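PDB 4UUC: ankyrin repeat and SOCS box protein 11 from Homo sapiens, which serves as the substrate-recognition component of a cullin-5-RING E3 ubiquitin ligase that ubiquitinates targets such as BIK, DIRAS2 and RPN1 for proteasomal degradation. Local coordinates for residues S6-A11 with L18-L23; P73-C78 with H101-I106; A94-E99 with N124-D129; Q165-P170 with R196-K201. All blocks are in the same frame, centred on the assembly; numbering follows the deposited sequence.

Contact 1: S6-A11 with L18-L23; sequences SPLHEA and LALKTL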
loop_
_atom_site.group_PDB
_atom_site.type_symbol
_atom_site.label_atom_id
_atom_site.label_comp_id
_atom_site.label_asym_id
_atom_site.label_seq_id
_atom_site.Cartn_x
_atom_site.Cartn_y
_atom_site.Cartn_z
ATOM N N SER A 6 23.140 11.515 -10.335
ATOM C CA SER A 6 24.540 11.371 -9.945
ATOM C C SER A 6 24.990 9.921 -9.765
ATOM O O SER A 6 24.168 8.996 -9.748
ATOM C CB SER A 6 24.781 12.126 -8.642
ATOM O OG SER A 6 24.109 11.488 -7.569
ATOM N N PRO A 7 26.307 9.719 -9.618
ATOM C CA PRO A 7 26.813 8.390 -9.255
ATOM C C PRO A 7 26.198 7.848 -7.961
ATOM O O PRO A 7 25.944 6.647 -7.868
ATOM C CB PRO A 7 28.315 8.627 -9.097
ATOM C CG PRO A 7 28.606 9.736 -10.068
ATOM C CD PRO A 7 27.398 10.632 -10.012
ATOM N N LEU A 8 25.959 8.714 -6.981
ATOM C CA LEU A 8 25.333 8.282 -5.735
ATOM C C LEU A 8 23.928 7.724 -5.982
ATOM O O LEU A 8 23.554 6.706 -5.398
ATOM C CB LEU A 8 25.268 9.435 -4.732
ATOM C CG LEU A 8 24.813 9.058 -3.319
ATOM C CD1 LEU A 8 25.816 8.132 -2.641
ATOM C CD2 LEU A 8 24.589 10.296 -2.470
ATOM N N HIS A 9 23.156 8.388 -6.843
ATOM C CA HIS A 9 21.819 7.914 -7.209
ATOM C C HIS A 9 21.893 6.494 -7.761
ATOM O O HIS A 9 21.078 5.635 -7.421
ATOM C CB HIS A 9 21.172 8.824 -8.262
ATOM C CG HIS A 9 20.578 10.085 -7.715
ATOM N ND1 HIS A 9 21.330 11.210 -7.448
ATOM C CD2 HIS A 9 19.296 10.415 -7.428
ATOM C CE1 HIS A 9 20.541 12.170 -7.001
ATOM N NE2 HIS A 9 19.301 11.713 -6.978
ATOM N N GLU A 10 22.874 6.267 -8.628
ATOM C CA GLU A 10 23.035 4.984 -9.297
ATOM C C GLU A 10 23.485 3.901 -8.322
ATOM O O GLU A 10 22.982 2.776 -8.367
ATOM C CB GLU A 10 24.039 5.110 -10.451
ATOM C CG GLU A 10 24.346 3.805 -11.174
ATOM C CD GLU A 10 23.136 3.200 -11.876
ATOM O OE1 GLU A 10 22.122 3.908 -12.061
ATOM O OE2 GLU A 10 23.204 2.005 -12.248
ATOM N N ALA A 11 24.434 4.226 -7.448
ATOM C CA ALA A 11 24.873 3.266 -6.437
ATOM C C ALA A 11 23.690 2.885 -5.549
ATOM O O ALA A 11 23.484 1.712 -5.228
ATOM C CB ALA A 11 26.009 3.831 -5.601
ATOM N N LEU A 18 29.012 -0.640 -0.889
ATOM C CA LEU A 18 30.405 -0.225 -0.765
ATOM C C LEU A 18 30.698 0.986 -1.654
ATOM O O LEU A 18 31.369 1.924 -1.221
ATOM C CB LEU A 18 31.346 -1.382 -1.094
ATOM C CG LEU A 18 31.240 -2.595 -0.158
ATOM C CD1 LEU A 18 32.360 -3.572 -0.456
ATOM C CD2 LEU A 18 31.252 -2.219 1.326
ATOM N N ALA A 19 30.184 0.983 -2.882
ATOM C CA ALA A 19 30.340 2.144 -3.762
ATOM C C ALA A 19 29.641 3.371 -3.172
ATOM O O ALA A 19 30.191 4.475 -3.174
ATOM C CB ALA A 19 29.799 1.841 -5.145
ATOM N N LEU A 20 28.430 3.173 -2.661
ATOM C CA LEU A 20 27.673 4.261 -2.056
ATOM C C LEU A 20 28.434 4.891 -0.887
ATOM O O LEU A 20 28.577 6.112 -0.814
ATOM C CB LEU A 20 26.307 3.759 -1.587
ATOM C CG LEU A 20 25.417 4.815 -0.942
ATOM C CD1 LEU A 20 24.159 5.034 -1.770
ATOM C CD2 LEU A 20 25.078 4.421 0.484
ATOM N N LYS A 21 28.926 4.058 0.024
ATOM C CA LYS A 21 29.648 4.553 1.190
ATOM C C LYS A 21 30.968 5.206 0.785
ATOM O O LYS A 21 31.409 6.162 1.420
ATOM C CB LYS A 21 29.895 3.420 2.186
ATOM C CG LYS A 21 28.620 2.919 2.848
ATOM C CD LYS A 21 28.885 1.746 3.780
ATOM C CE LYS A 21 29.477 2.197 5.103
ATOM N NZ LYS A 21 28.474 2.901 5.947
ATOM N N THR A 22 31.581 4.708 -0.283
ATOM C CA THR A 22 32.825 5.290 -0.774
ATOM C C THR A 22 32.561 6.705 -1.282
ATOM O O THR A 22 33.304 7.635 -0.968
ATOM C CB THR A 22 33.453 4.429 -1.890
ATOM O OG1 THR A 22 33.782 3.135 -1.369
ATOM C CG2 THR A 22 34.722 5.076 -2.434
ATOM N N LEU A 23 31.497 6.863 -2.061
ATOM C CA LEU A 23 31.111 8.172 -2.582
ATOM C C LEU A 23 30.760 9.151 -1.458
ATOM O O LEU A 23 31.149 10.315 -1.500
ATOM C CB LEU A 23 29.928 8.029 -3.544
ATOM C CG LEU A 23 30.253 7.367 -4.886
ATOM C CD1 LEU A 23 28.983 6.910 -5.594
ATOM C CD2 LEU A 23 31.037 8.324 -5.768
#
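L8 and L20 both carry CG anti to the backbone N (chi1 -172° in L8), whereas L23 has CG anti to the carbonyl carbon (chi1 -71°); these settings turn the three leucines into the seam between the paired antiparallel helices of the first ankyrin repeat. The axes of the short segments 7-11 and 18-23 run at 153° to each other and approach to 8.9 Å, consistent with the antiparallel helix pair of an ankyrin repeat. A11, a small residue, fits where the backbones come nearest, A11 CA and L20 CA being 5.3 Å apart. Its CB points at the second helix and lies 4.0 Å from L20 CB, with A19 CB 4.3 Å from A11 CB. L8 touches L20 through one branch, CD1 of L8 meeting L20 CD1 at 3.6 Å as the two side chains cross obliquely. L20 continues past this pair to C52 and A55 of helix 50-58, and L8 reaches L56, so both leucines also join the first repeat to the second. Toward the start of helix 7-14 the partner is L23, which sends CD1 over the first turn. That methyl, L23 CD1, sits 4.0 Å from P7 CB and makes its shortest approaches to backbone atoms, at 3.8 Å from both P7 C and L8 N.

Contact 2: P73-C78 with H101-I106; sequences PLFNAC and HLASPI
One face of the F75 phenyl ring takes the methyl of A103, while S104 O and P105 N come to its edge, near the ring plane, and N76 OD1 from F75's own helix also lies at the edge, in plane. This joins the third ankyrin repeat to the fourth, between helix 73-80 and the loop and first residues of helix 105-111. The methyl lies over the face as a CH-pi contact: A103 CB is 3.7 Å from the centroid of the F75 ring, 21° off the normal, and displaced toward the rim carbons CD1 and CE1. With CG anti to the backbone N (chi1 178°), F75 extends its ring toward the residues leading into the next helix, where S104 O stands 3.5 Å from CD1 of F75. S104 occupies the N-cap position of that helix and turns its side chain the other way, OG bonding to ND1 of H107.

P105, the first helical residue, offers its puckered ring to L74 and C78. The nearest backbone approach is also here, P105 CA lying 4.3 Å from F75 CA. L74 crosses the pyrrolidine at about a right angle, with L74 CG 3.9 Å from P105 CG; beyond it, L121 of helix 115-123 touches both L74 and C78, extending the apolar layer. C78 meets the proline from one turn further along, its SG lying 3.7 Å from P105 CB. On the same residue, C78 CB approaches the backbone oxygen P105 O to 3.5 Å.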
loop_
_atom_site.group_PDB
_atom_site.type_symbol
_atom_site.label_atom_id
_atom_site.label_comp_id
_atom_site.label_asym_id
_atom_site.label_seq_id
_atom_site.Cartn_x
_atom_site.Cartn_y
_atom_site.Cartn_z
ATOM N N PRO A 73 10.190 8.639 0.445
ATOM C CA PRO A 73 10.971 7.402 0.585
ATOM C C PRO A 73 10.121 6.251 1.117
ATOM O O PRO A 73 10.296 5.115 0.678
ATOM C CB PRO A 73 12.069 7.790 1.575
ATOM C CG PRO A 73 12.247 9.278 1.363
ATOM C CD PRO A 73 10.880 9.802 1.036
ATOM N N LEU A 74 9.199 6.548 2.032
ATOM C CA LEU A 74 8.354 5.510 2.617
ATOM C C LEU A 74 7.431 4.896 1.570
ATOM O O LEU A 74 7.238 3.678 1.547
ATOM C CB LEU A 74 7.537 6.069 3.782
ATOM C CG LEU A 74 6.661 5.071 4.547
ATOM C CD1 LEU A 74 7.481 3.913 5.125
ATOM C CD2 LEU A 74 5.912 5.789 5.655
ATOM N N PHE A 75 6.858 5.727 0.704
ATOM C CA PHE A 75 6.048 5.212 -0.391
ATOM C C PHE A 75 6.881 4.270 -1.260
ATOM O O PHE A 75 6.448 3.167 -1.586
ATOM C CB PHE A 75 5.472 6.354 -1.235
ATOM C CG PHE A 75 4.672 5.885 -2.417
ATOM C CD1 PHE A 75 3.334 5.551 -2.281
ATOM C CD2 PHE A 75 5.258 5.770 -3.662
ATOM C CE1 PHE A 75 2.602 5.110 -3.368
ATOM C CE2 PHE A 75 4.532 5.332 -4.749
ATOM C CZ PHE A 75 3.204 5.006 -4.604
ATOM N N ASN A 76 8.088 4.698 -1.621
ATOM C CA ASN A 76 8.956 3.877 -2.455
ATOM C C ASN A 76 9.300 2.558 -1.767
ATOM O O ASN A 76 9.339 1.508 -2.409
ATOM C CB ASN A 76 10.230 4.644 -2.813
ATOM C CG ASN A 76 9.988 5.706 -3.876
ATOM O OD1 ASN A 76 8.854 5.921 -4.306
ATOM N ND2 ASN A 76 11.052 6.377 -4.301
ATOM N N ALA A 77 9.519 2.611 -0.455
ATOM C CA ALA A 77 9.827 1.411 0.314
ATOM C C ALA A 77 8.661 0.433 0.247
ATOM O O ALA A 77 8.856 -0.782 0.214
ATOM C CB ALA A 77 10.144 1.769 1.758
ATOM N N CYS A 78 7.448 0.973 0.205
ATOM C CA CYS A 78 6.247 0.151 0.124
ATOM C C CYS A 78 6.033 -0.383 -1.292
ATOM O O CYS A 78 5.328 -1.370 -1.480
ATOM C CB CYS A 78 5.026 0.947 0.591
ATOM S SG CYS A 78 4.994 1.217 2.385
ATOM N N HIS A 101 -2.439 15.167 -0.919
ATOM C CA HIS A 101 -1.790 15.307 -2.222
ATOM C C HIS A 101 -0.490 14.501 -2.335
ATOM O O HIS A 101 0.215 14.592 -3.340
ATOM C CB HIS A 101 -1.516 16.783 -2.512
ATOM C CG HIS A 101 -2.760 17.604 -2.649
ATOM N ND1 HIS A 101 -2.889 18.863 -2.103
ATOM C CD2 HIS A 101 -3.935 17.342 -3.271
ATOM C CE1 HIS A 101 -4.089 19.341 -2.382
ATOM N NE2 HIS A 101 -4.743 18.439 -3.090
ATOM N N LEU A 102 -0.188 13.706 -1.313
ATOM C CA LEU A 102 0.979 12.826 -1.339
ATOM C C LEU A 102 0.545 11.373 -1.508
ATOM O O LEU A 102 -0.521 10.981 -1.035
ATOM C CB LEU A 102 1.800 12.985 -0.059
ATOM C CG LEU A 102 2.329 14.400 0.200
ATOM C CD1 LEU A 102 3.174 14.423 1.464
ATOM C CD2 LEU A 102 3.127 14.916 -0.984
ATOM N N ALA A 103 1.370 10.583 -2.190
ATOM C CA ALA A 103 1.045 9.184 -2.452
ATOM C C ALA A 103 1.025 8.392 -1.145
ATOM O O ALA A 103 1.914 8.540 -0.313
ATOM C CB ALA A 103 2.035 8.591 -3.430
ATOM N N SER A 104 -0.004 7.562 -0.968
ATOM C CA SER A 104 -0.217 6.835 0.283
ATOM C C SER A 104 0.598 5.544 0.338
ATOM O O SER A 104 0.420 4.675 -0.507
ATOM C CB SER A 104 -1.701 6.498 0.458
ATOM O OG SER A 104 -1.906 5.704 1.611
ATOM N N PRO A 105 1.485 5.414 1.341
ATOM C CA PRO A 105 2.287 4.188 1.434
ATOM C C PRO A 105 1.472 2.919 1.672
ATOM O O PRO A 105 1.735 1.914 1.004
ATOM C CB PRO A 105 3.209 4.466 2.627
ATOM C CG PRO A 105 3.317 5.954 2.678
ATOM C CD PRO A 105 1.963 6.449 2.277
ATOM N N ILE A 106 0.513 2.942 2.594
ATOM C CA ILE A 106 -0.188 1.707 2.938
ATOM C C ILE A 106 -1.021 1.184 1.761
ATOM O O ILE A 106 -1.100 -0.027 1.554
ATOM C CB ILE A 106 -1.091 1.875 4.192
ATOM C CG1 ILE A 106 -1.499 0.497 4.726
ATOM C CG2 ILE A 106 -2.311 2.748 3.897
ATOM C CD1 ILE A 106 -2.293 0.538 6.019
#

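Contact 3: A94-E99 with N124-D129; sequences AKAQLE and NNVNID
Q97 reaches across to V126 and N127 with a fully extended side chain, CG anti to the backbone N (chi1 -176°), and so joins the loops that follow the second helices of the third and fourth ankyrin repeats. Its CB starts beside a valine methyl, Q97 CB being 4.1 Å from V126 CG2. Farther out, Q97 CD comes within 4.1 Å of N127 N. At the far end OE1 accepts from the backbone: N127 N lies 3.0 Å from Q97 OE1, with a nearly straight N-H...O angle of 172° and the donor somewhat tilted from the carbonyl plane. Q97 OE1 also touches carbon, 3.6 Å from N127 CB and 3.8 Å from V126 CG1. The same oxygen receives a hydrogen bond from a water that donates to N125 O as well. NE2 of Q97 donates to another water, which takes a second hydrogen from N127 ND2; the two amides lie side by side with planes 24° apart, so this water bridges neighbouring N-H groups. Shortened to an alanine, this position would probably leave N127 N without its acceptor and both bridging waters without one of their protein partners.

The apolar part of the contact sits beside this polar one. A96 points its CB at V126 CG2, 3.5 Å away, and V126 packs on L121 behind. V126 follows N125, whose positive phi marks the C-prime position of the Schellman motif ending helix 115-123. N127 meanwhile forms an Asx turn, D129 N coming to N127 OD1 at 3.0 Å from above the carbonyl plane.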
loop_
_atom_site.group_PDB
_atom_site.type_symbol
_atom_site.label_atom_id
_atom_site.label_comp_id
_atom_site.label_asym_id
_atom_site.label_seq_id
_atom_site.Cartn_x
_atom_site.Cartn_y
_atom_site.Cartn_z
ATOM N N ALA A 94 10.194 9.090 9.649
ATOM C CA ALA A 94 9.288 9.134 8.508
ATOM C C ALA A 94 7.842 9.255 8.993
ATOM O O ALA A 94 7.448 8.604 9.961
ATOM C CB ALA A 94 9.459 7.892 7.637
ATOM N N LYS A 95 7.065 10.102 8.324
ATOM C CA LYS A 95 5.629 10.215 8.584
ATOM C C LYS A 95 4.886 9.055 7.917
ATOM O O LYS A 95 5.001 8.851 6.711
ATOM C CB LYS A 95 5.095 11.552 8.072
ATOM C CG LYS A 95 3.632 11.803 8.397
ATOM N N ALA A 96 4.118 8.305 8.703
ATOM C CA ALA A 96 3.494 7.072 8.219
ATOM C C ALA A 96 2.253 7.324 7.359
ATOM O O ALA A 96 2.044 6.640 6.357
ATOM C CB ALA A 96 3.136 6.177 9.396
ATOM N N GLN A 97 1.426 8.285 7.768
ATOM C CA GLN A 97 0.245 8.678 7.000
ATOM C C GLN A 97 0.407 10.129 6.560
ATOM O O GLN A 97 0.684 11.007 7.378
ATOM C CB GLN A 97 -1.037 8.496 7.821
ATOM C CG GLN A 97 -2.316 8.796 7.038
ATOM C CD GLN A 97 -3.586 8.516 7.828
ATOM O OE1 GLN A 97 -3.600 7.684 8.733
ATOM N NE2 GLN A 97 -4.660 9.219 7.487
ATOM N N LEU A 98 0.239 10.369 5.263
ATOM C CA LEU A 98 0.578 11.656 4.661
ATOM C C LEU A 98 -0.653 12.464 4.250
ATOM O O LEU A 98 -1.758 11.931 4.156
ATOM C CB LEU A 98 1.472 11.429 3.440
ATOM C CG LEU A 98 2.761 10.639 3.688
ATOM C CD1 LEU A 98 3.481 10.363 2.373
ATOM C CD2 LEU A 98 3.679 11.372 4.653
ATOM N N GLU A 99 -0.442 13.754 3.990
ATOM C CA GLU A 99 -1.507 14.634 3.522
ATOM C C GLU A 99 -2.027 14.185 2.155
ATOM O O GLU A 99 -1.369 13.419 1.447
ATOM C CB GLU A 99 -1.017 16.086 3.455
ATOM C CG GLU A 99 0.216 16.301 2.588
ATOM N N ASN A 124 2.165 1.610 13.391
ATOM C CA ASN A 124 2.619 2.984 13.564
ATOM C C ASN A 124 1.472 3.978 13.385
ATOM O O ASN A 124 1.679 5.133 13.012
ATOM C CB ASN A 124 3.768 3.281 12.597
ATOM C CG ASN A 124 5.085 2.688 13.072
ATOM O OD1 ASN A 124 5.923 3.390 13.633
ATOM N ND2 ASN A 124 5.258 1.387 12.872
ATOM N N ASN A 125 0.261 3.492 13.654
ATOM C CA ASN A 125 -0.936 4.320 13.808
ATOM C C ASN A 125 -1.453 4.977 12.528
ATOM O O ASN A 125 -2.059 6.049 12.576
ATOM C CB ASN A 125 -0.685 5.395 14.872
ATOM C CG ASN A 125 -0.305 4.800 16.217
ATOM O OD1 ASN A 125 0.732 5.134 16.792
ATOM N ND2 ASN A 125 -1.144 3.901 16.720
ATOM N N VAL A 126 -1.245 4.329 11.388
ATOM C CA VAL A 126 -1.970 4.706 10.180
ATOM C C VAL A 126 -3.420 4.240 10.344
ATOM O O VAL A 126 -3.664 3.123 10.795
ATOM C CB VAL A 126 -1.347 4.086 8.906
ATOM C CG1 VAL A 126 -2.227 4.354 7.686
ATOM C CG2 VAL A 126 0.061 4.634 8.674
ATOM N N ASN A 127 -4.371 5.101 9.995
ATOM C CA ASN A 127 -5.794 4.769 10.086
ATOM C C ASN A 127 -6.136 3.554 9.227
ATOM O O ASN A 127 -6.004 3.586 8.005
ATOM C CB ASN A 127 -6.636 5.975 9.660
ATOM C CG ASN A 127 -8.134 5.693 9.682
ATOM O OD1 ASN A 127 -8.590 4.714 10.266
ATOM N ND2 ASN A 127 -8.906 6.570 9.048
ATOM N N ILE A 128 -6.571 2.477 9.870
ATOM C CA ILE A 128 -6.870 1.244 9.154
ATOM C C ILE A 128 -7.989 1.451 8.127
ATOM O O ILE A 128 -8.069 0.721 7.136
ATOM C CB ILE A 128 -7.255 0.111 10.135
ATOM C CG1 ILE A 128 -7.212 -1.246 9.424
ATOM C CG2 ILE A 128 -8.617 0.378 10.765
ATOM C CD1 ILE A 128 -7.234 -2.433 10.374
ATOM N N ASP A 129 -8.834 2.456 8.360
ATOM C CA ASP A 129 -9.939 2.773 7.456
ATOM C C ASP A 129 -9.674 4.031 6.630
ATOM O O ASP A 129 -10.610 4.715 6.225
ATOM C CB ASP A 129 -11.244 2.959 8.243
ATOM C CG ASP A 129 -11.684 1.703 8.967
ATOM O OD1 ASP A 129 -11.630 0.607 8.366
ATOM O OD2 ASP A 129 -12.085 1.813 10.144
HETATM O O HOH W 1 -7.401 9.108 8.679
HETATM O O HOH W 2 -3.625 8.632 11.258
#

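Contact 4: Q165-P170 with R196-K201; sequences QWLDTP and RNAQGK
D168 and N197 form the tight, buried part of this contact: N197 ND2 donates to D168 OD1 at 2.9 Å, with an N-H...O angle of 166° and the acceptor 9° out of the amide plane. The two side chains run side by side. D168 OD2 is engaged by Y140 and by a salt bridge to R176, so the carboxylate is gripped at both oxygens. N197 holds CG between its backbone N and carbonyl carbon (chi1 68°), which brings the amide over its own turn. There OD1 accepts from Q199 N, an Asx turn, and from K201 N, which arrive from opposite faces of the amide plane. The loops precede helix 170-175, in the sixth ankyrin repeat, and helix 203-206, also in ankyrin-family sequence; each has a beta turn, type II' from Q165 to D168 and type I from N197 to G200. A leucine in place of N197 would probably leave Q199 N and K201 N without their shared acceptor and take one partner from D168. The outer side is looser and more exposed. L167 CB rests 3.8 Å from A198 N, and W166 CZ3 stands 4.0 Å from A198 CB. A water bridges the backbones, donating to L167 O at 2.7 Å and to R196 O at 2.6 Å.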
loop_
_atom_site.group_PDB
_atom_site.type_symbol
_atom_site.label_atom_id
_atom_site.label_comp_id
_atom_site.label_asym_id
_atom_site.label_seq_id
_atom_site.Cartn_x
_atom_site.Cartn_y
_atom_site.Cartn_z
ATOM N N GLN A 165 -14.768 2.481 -1.489
ATOM C CA GLN A 165 -14.557 3.675 -2.307
ATOM C C GLN A 165 -15.912 4.350 -2.503
ATOM O O GLN A 165 -16.666 4.005 -3.415
ATOM C CB GLN A 165 -13.912 3.314 -3.648
ATOM C CG GLN A 165 -13.336 4.499 -4.413
ATOM C CD GLN A 165 -14.403 5.358 -5.062
ATOM O OE1 GLN A 165 -14.696 6.463 -4.600
ATOM N NE2 GLN A 165 -14.992 4.854 -6.140
ATOM N N TRP A 166 -16.197 5.305 -1.621
ATOM C CA TRP A 166 -17.520 5.910 -1.457
ATOM C C TRP A 166 -18.592 4.807 -1.389
ATOM O O TRP A 166 -18.652 4.093 -0.392
ATOM C CB TRP A 166 -17.820 6.936 -2.561
ATOM C CG TRP A 166 -19.054 7.760 -2.231
ATOM C CD1 TRP A 166 -19.341 8.355 -1.036
ATOM C CD2 TRP A 166 -20.167 8.046 -3.094
ATOM N NE1 TRP A 166 -20.554 8.994 -1.099
ATOM C CE2 TRP A 166 -21.081 8.822 -2.350
ATOM C CE3 TRP A 166 -20.474 7.725 -4.420
ATOM C CZ2 TRP A 166 -22.281 9.279 -2.888
ATOM C CZ3 TRP A 166 -21.668 8.181 -4.952
ATOM C CH2 TRP A 166 -22.557 8.947 -4.186
ATOM N N LEU A 167 -19.425 4.655 -2.418
ATOM C CA LEU A 167 -20.522 3.680 -2.361
ATOM C C LEU A 167 -20.126 2.275 -2.831
ATOM O O LEU A 167 -20.906 1.328 -2.690
ATOM C CB LEU A 167 -21.711 4.163 -3.191
ATOM C CG LEU A 167 -22.567 5.297 -2.613
ATOM C CD1 LEU A 167 -23.737 5.565 -3.542
ATOM C CD2 LEU A 167 -23.060 5.006 -1.205
ATOM N N ASP A 168 -18.932 2.141 -3.398
ATOM C CA ASP A 168 -18.424 0.837 -3.816
ATOM C C ASP A 168 -17.765 0.167 -2.607
ATOM O O ASP A 168 -16.691 0.578 -2.165
ATOM C CB ASP A 168 -17.434 0.990 -4.976
ATOM C CG ASP A 168 -17.486 -0.173 -5.959
ATOM O OD1 ASP A 168 -18.589 -0.533 -6.417
ATOM O OD2 ASP A 168 -16.415 -0.717 -6.289
ATOM N N THR A 169 -18.428 -0.839 -2.048
ATOM C CA THR A 169 -17.910 -1.526 -0.874
ATOM C C THR A 169 -16.802 -2.497 -1.290
ATOM O O THR A 169 -16.673 -2.820 -2.469
ATOM C CB THR A 169 -19.017 -2.303 -0.122
ATOM O OG1 THR A 169 -19.385 -3.470 -0.867
ATOM C CG2 THR A 169 -20.252 -1.431 0.103
ATOM N N PRO A 170 -15.990 -2.955 -0.324
ATOM C CA PRO A 170 -14.997 -3.997 -0.607
ATOM C C PRO A 170 -15.613 -5.234 -1.255
ATOM O O PRO A 170 -14.963 -5.874 -2.083
ATOM C CB PRO A 170 -14.432 -4.315 0.778
ATOM C CG PRO A 170 -14.570 -3.040 1.524
ATOM C CD PRO A 170 -15.875 -2.458 1.058
ATOM N N ARG A 196 -26.524 -1.565 -2.649
ATOM C CA ARG A 196 -26.161 -1.221 -4.015
ATOM C C ARG A 196 -25.178 -0.059 -4.047
ATOM O O ARG A 196 -25.158 0.771 -3.134
ATOM C CB ARG A 196 -27.420 -0.885 -4.818
ATOM C CG ARG A 196 -28.468 -1.987 -4.753
ATOM C CD ARG A 196 -29.672 -1.711 -5.639
ATOM N NE ARG A 196 -30.501 -2.907 -5.779
ATOM C CZ ARG A 196 -30.278 -3.882 -6.658
ATOM N NH1 ARG A 196 -29.253 -3.811 -7.498
ATOM N NH2 ARG A 196 -31.085 -4.933 -6.703
ATOM N N ASN A 197 -24.365 -0.013 -5.101
ATOM C CA ASN A 197 -23.356 1.030 -5.257
ATOM C C ASN A 197 -23.857 2.189 -6.120
ATOM O O ASN A 197 -25.055 2.311 -6.372
ATOM C CB ASN A 197 -22.065 0.434 -5.842
ATOM C CG ASN A 197 -22.211 -0.036 -7.289
ATOM O OD1 ASN A 197 -23.255 0.123 -7.921
ATOM N ND2 ASN A 197 -21.142 -0.623 -7.818
ATOM N N ALA A 198 -22.935 3.028 -6.583
ATOM C CA ALA A 198 -23.290 4.243 -7.314
ATOM C C ALA A 198 -23.905 3.950 -8.684
ATOM O O ALA A 198 -24.568 4.807 -9.268
ATOM C CB ALA A 198 -22.063 5.128 -7.473
ATOM N N GLN A 199 -23.681 2.745 -9.197
ATOM C CA GLN A 199 -24.288 2.326 -10.457
ATOM C C GLN A 199 -25.580 1.547 -10.205
ATOM O O GLN A 199 -26.188 1.016 -11.135
ATOM C CB GLN A 199 -23.307 1.481 -11.274
ATOM C CG GLN A 199 -22.176 2.284 -11.918
ATOM C CD GLN A 199 -21.157 2.790 -10.912
ATOM O OE1 GLN A 199 -20.680 2.036 -10.064
ATOM N NE2 GLN A 199 -20.820 4.074 -11.000
ATOM N N GLY A 200 -25.999 1.492 -8.943
ATOM C CA GLY A 200 -27.215 0.800 -8.558
ATOM C C GLY A 200 -27.068 -0.713 -8.564
ATOM O O GLY A 200 -28.062 -1.439 -8.615
ATOM N N LYS A 201 -25.826 -1.186 -8.505
ATOM C CA LYS A 201 -25.533 -2.622 -8.577
ATOM C C LYS A 201 -25.223 -3.225 -7.209
ATOM O O LYS A 201 -24.493 -2.636 -6.412
ATOM C CB LYS A 201 -24.343 -2.878 -9.508
ATOM C CG LYS A 201 -24.493 -2.317 -10.916
ATOM C CD LYS A 201 -25.544 -3.064 -11.719
ATOM C CE LYS A 201 -25.587 -2.573 -13.164
ATOM N NZ LYS A 201 -26.629 -3.276 -13.964
HETATM O O HOH W 3 -23.266 1.011 -1.368
#

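All four contacts lie in the ankyrin repeat domain, one part of the full-length protein, and follow its elongated stack from the N-terminal end toward the C-terminal end. Contact 1 lies within the first repeat, and its centre is about 49 Å from that of contact 4, on the opposite side of the chain's centre. Contacts 2 and 3 both join the third repeat to the fourth, one where helix 73-80 meets the start of helix 105-111, the other through loops; their centres are about 10 Å apart. They touch directly: L74 CD2 lies 3.4 Å from K95 O, and L98 CD1 is 3.6 Å from A103 O. Contact 4 lies farther along, about 25 Å from contact 3 between centres, with nearest atoms about 8 Å apart.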